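Local atomic coordinates of dermonecrotic toxin (Pasteurella multocida, PDB entry 2EBF), a protein that acts as a dermonecrotic, mitogenic toxin that drives bone resorption and is associated with severe progressive atrophic rhinitis in pigs. Residues A[103-108]-A[113-118]. Numbering follows the deposited sequence.
Sequences DLYEES and ERLNAF. With GLC (alpha-D-glucopyranose), chain C.
Tyr105 OH, at the far end of a ring reaching from 103-108 toward 113-118, lies 3.7 Å from Arg114 CD and is hydrogen-bonded to Ser112 OG, which also bonds Arg114 N. Segment 103-108 closes helix 88-108, and 113-118 leads from the connecting loop into helix 115-129: an antiparallel helical hairpin within the membrane localization domain of the toxin's C-terminal region. A chi1 of -176° puts the Tyr105 ring trans to the main-chain nitrogen and swings it across the hairpin, and Phe118 meets it in a T-shaped stack: centroids are 4.8 Å apart and the planes stand at 68°. Phe118 CE1 sits 3.6 Å above the tyrosine plane, over its centre, which identifies Phe118 as the edge partner and Tyr105 as the face. Phe118 is in turn packed on Ile75 of helix 70-84 and Leu57 of helix 54-60, so the stack belongs to a multi-helix core. At the rim of the Tyr105 ring, near its plane, Leu115 CD2 lies 4.0 Å from Tyr105 CD2; the same methyl is 3.8 Å from Glu106 CA, and Glu106 and Leu115 have the nearest CA atoms, 6.8 Å apart. The carboxylate of Glu106 forms salt bridges to Arg119 and Arg122, adding charged links between the helices. Asp103 bridges Arg122 of the partner helix through OD1 and Lys147 through OD2, beside a bound glucose whose O6 lies 3.4 Å from Asp103 OD2.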
loop_
_atom_site.group_PDB
_atom_site.type_symbol
_atom_site.label_atom_id
_atom_site.label_comp_id
_atom_site.label_asym_id
_atom_site.label_seq_id
_atom_site.Cartn_x
_atom_site.Cartn_y
_atom_site.Cartn_z
ATOM N N ASP A 103 23.945 8.106 -11.192
ATOM C CA ASP A 103 24.576 7.137 -10.283
ATOM C C ASP A 103 25.341 6.045 -11.040
ATOM O O ASP A 103 26.504 5.769 -10.744
ATOM C CB ASP A 103 23.524 6.469 -9.386
ATOM C CG ASP A 103 22.953 7.398 -8.334
ATOM O OD1 ASP A 103 23.534 8.477 -8.054
ATOM O OD2 ASP A 103 21.892 7.036 -7.782
ATOM N N LEU A 104 24.669 5.431 -12.016
ATOM C CA LEU A 104 25.218 4.324 -12.779
ATOM C C LEU A 104 26.396 4.767 -13.649
ATOM O O LEU A 104 27.400 4.063 -13.742
ATOM C CB LEU A 104 24.137 3.692 -13.658
ATOM C CG LEU A 104 23.023 2.902 -12.954
ATOM C CD1 LEU A 104 21.932 2.529 -13.948
ATOM C CD2 LEU A 104 23.571 1.645 -12.276
ATOM N N TYR A 105 26.259 5.938 -14.271
ATOM C CA TYR A 105 27.319 6.514 -15.092
ATOM C C TYR A 105 28.560 6.803 -14.259
ATOM O O TYR A 105 29.675 6.467 -14.669
ATOM C CB TYR A 105 26.830 7.792 -15.767
ATOM C CG TYR A 105 27.832 8.411 -16.720
ATOM C CD1 TYR A 105 27.782 8.133 -18.090
ATOM C CD2 TYR A 105 28.827 9.276 -16.252
ATOM C CE1 TYR A 105 28.684 8.706 -18.967
ATOM C CE2 TYR A 105 29.735 9.855 -17.121
ATOM C CZ TYR A 105 29.658 9.564 -18.476
ATOM O OH TYR A 105 30.562 10.124 -19.339
ATOM N N GLU A 106 28.354 7.426 -13.100
ATOM C CA GLU A 106 29.423 7.741 -12.151
ATOM C C GLU A 106 30.161 6.469 -11.717
ATOM O O GLU A 106 31.381 6.462 -11.592
ATOM C CB GLU A 106 28.831 8.455 -10.934
ATOM C CG GLU A 106 29.824 8.894 -9.882
ATOM C CD GLU A 106 29.144 9.530 -8.687
ATOM O OE1 GLU A 106 28.193 8.927 -8.131
ATOM O OE2 GLU A 106 29.557 10.639 -8.304
ATOM N N GLU A 107 29.398 5.402 -11.515
ATOM C CA GLU A 107 29.939 4.103 -11.126
ATOM C C GLU A 107 30.716 3.466 -12.290
ATOM O O GLU A 107 31.812 2.933 -12.097
ATOM C CB GLU A 107 28.787 3.206 -10.653
ATOM C CG GLU A 107 29.190 1.865 -10.058
ATOM C CD GLU A 107 27.987 1.001 -9.682
ATOM O OE1 GLU A 107 26.949 1.038 -10.393
ATOM O OE2 GLU A 107 28.086 0.264 -8.671
ATOM N N SER A 108 30.162 3.548 -13.497
ATOM C CA SER A 108 30.776 2.906 -14.659
ATOM C C SER A 108 31.916 3.714 -15.305
ATOM O O SER A 108 32.810 3.132 -15.932
ATOM C CB SER A 108 29.711 2.509 -15.691
ATOM O OG SER A 108 29.309 3.621 -16.475
ATOM N N GLU A 113 35.209 13.018 -17.816
ATOM C CA GLU A 113 35.288 14.465 -17.712
ATOM C C GLU A 113 33.897 15.128 -17.746
ATOM O O GLU A 113 33.781 16.339 -17.570
ATOM C CB GLU A 113 36.241 15.025 -18.780
ATOM C CG GLU A 113 36.060 14.456 -20.199
ATOM C CD GLU A 113 36.718 13.083 -20.456
ATOM O OE1 GLU A 113 37.841 13.049 -21.028
ATOM O OE2 GLU A 113 36.102 12.040 -20.120
ATOM N N ARG A 114 32.848 14.328 -17.955
ATOM C CA ARG A 114 31.459 14.816 -17.894
ATOM C C ARG A 114 30.908 14.827 -16.470
ATOM O O ARG A 114 29.826 15.360 -16.222
ATOM C CB ARG A 114 30.537 13.947 -18.745
ATOM C CG ARG A 114 30.917 13.829 -20.203
ATOM C CD ARG A 114 29.726 13.306 -20.973
ATOM N NE ARG A 114 30.075 12.632 -22.218
ATOM C CZ ARG A 114 30.423 13.242 -23.352
ATOM N NH1 ARG A 114 30.505 14.568 -23.422
ATOM N NH2 ARG A 114 30.700 12.515 -24.428
ATOM N N LEU A 115 31.646 14.231 -15.539
ATOM C CA LEU A 115 31.154 14.039 -14.174
ATOM C C LEU A 115 30.868 15.304 -13.367
ATOM O O LEU A 115 29.922 15.322 -12.584
ATOM C CB LEU A 115 32.059 13.087 -13.384
ATOM C CG LEU A 115 31.689 11.613 -13.538
ATOM C CD1 LEU A 115 32.648 10.736 -12.737
ATOM C CD2 LEU A 115 30.249 11.369 -13.104
ATOM N N ASN A 116 31.666 16.354 -13.538
ATOM C CA ASN A 116 31.366 17.628 -12.876
ATOM C C ASN A 116 29.950 18.120 -13.204
ATOM O O ASN A 116 29.193 18.501 -12.303
ATOM C CB ASN A 116 32.397 18.711 -13.238
ATOM C CG ASN A 116 33.673 18.613 -12.419
ATOM O OD1 ASN A 116 33.832 17.720 -11.583
ATOM N ND2 ASN A 116 34.594 19.541 -12.660
ATOM N N ALA A 117 29.605 18.103 -14.491
ATOM C CA ALA A 117 28.276 18.521 -14.961
ATOM C C ALA A 117 27.174 17.598 -14.428
ATOM O O ALA A 117 26.128 18.071 -13.987
ATOM C CB ALA A 117 28.239 18.559 -16.492
ATOM N N PHE A 118 27.418 16.289 -14.468
ATOM C CA PHE A 118 26.407 15.303 -14.066
ATOM C C PHE A 118 26.118 15.379 -12.566
ATOM O O PHE A 118 24.964 15.292 -12.136
ATOM C CB PHE A 118 26.828 13.885 -14.474
ATOM C CG PHE A 118 26.722 13.608 -15.965
ATOM C CD1 PHE A 118 26.987 12.338 -16.466
ATOM C CD2 PHE A 118 26.345 14.610 -16.863
ATOM C CE1 PHE A 118 26.897 12.067 -17.840
ATOM C CE2 PHE A 118 26.248 14.343 -18.235
ATOM C CZ PHE A 118 26.526 13.069 -18.720
HETATM C C1 GLC C . 23.220 6.999 -2.021
HETATM C C2 GLC C . 23.668 5.708 -1.336
HETATM C C3 GLC C . 25.158 5.476 -1.612
HETATM C C4 GLC C . 25.436 5.451 -3.115
HETATM C C5 GLC C . 24.862 6.697 -3.801
HETATM C C6 GLC C . 24.910 6.554 -5.317
HETATM O O1 GLC C . 23.934 8.084 -1.424
HETATM O O2 GLC C . 23.414 5.795 0.072
HETATM O O3 GLC C . 25.628 4.260 -1.028
HETATM O O4 GLC C . 26.856 5.365 -3.335
HETATM O O5 GLC C . 23.491 6.913 -3.433
HETATM O O6 GLC C . 24.086 5.444 -5.696
#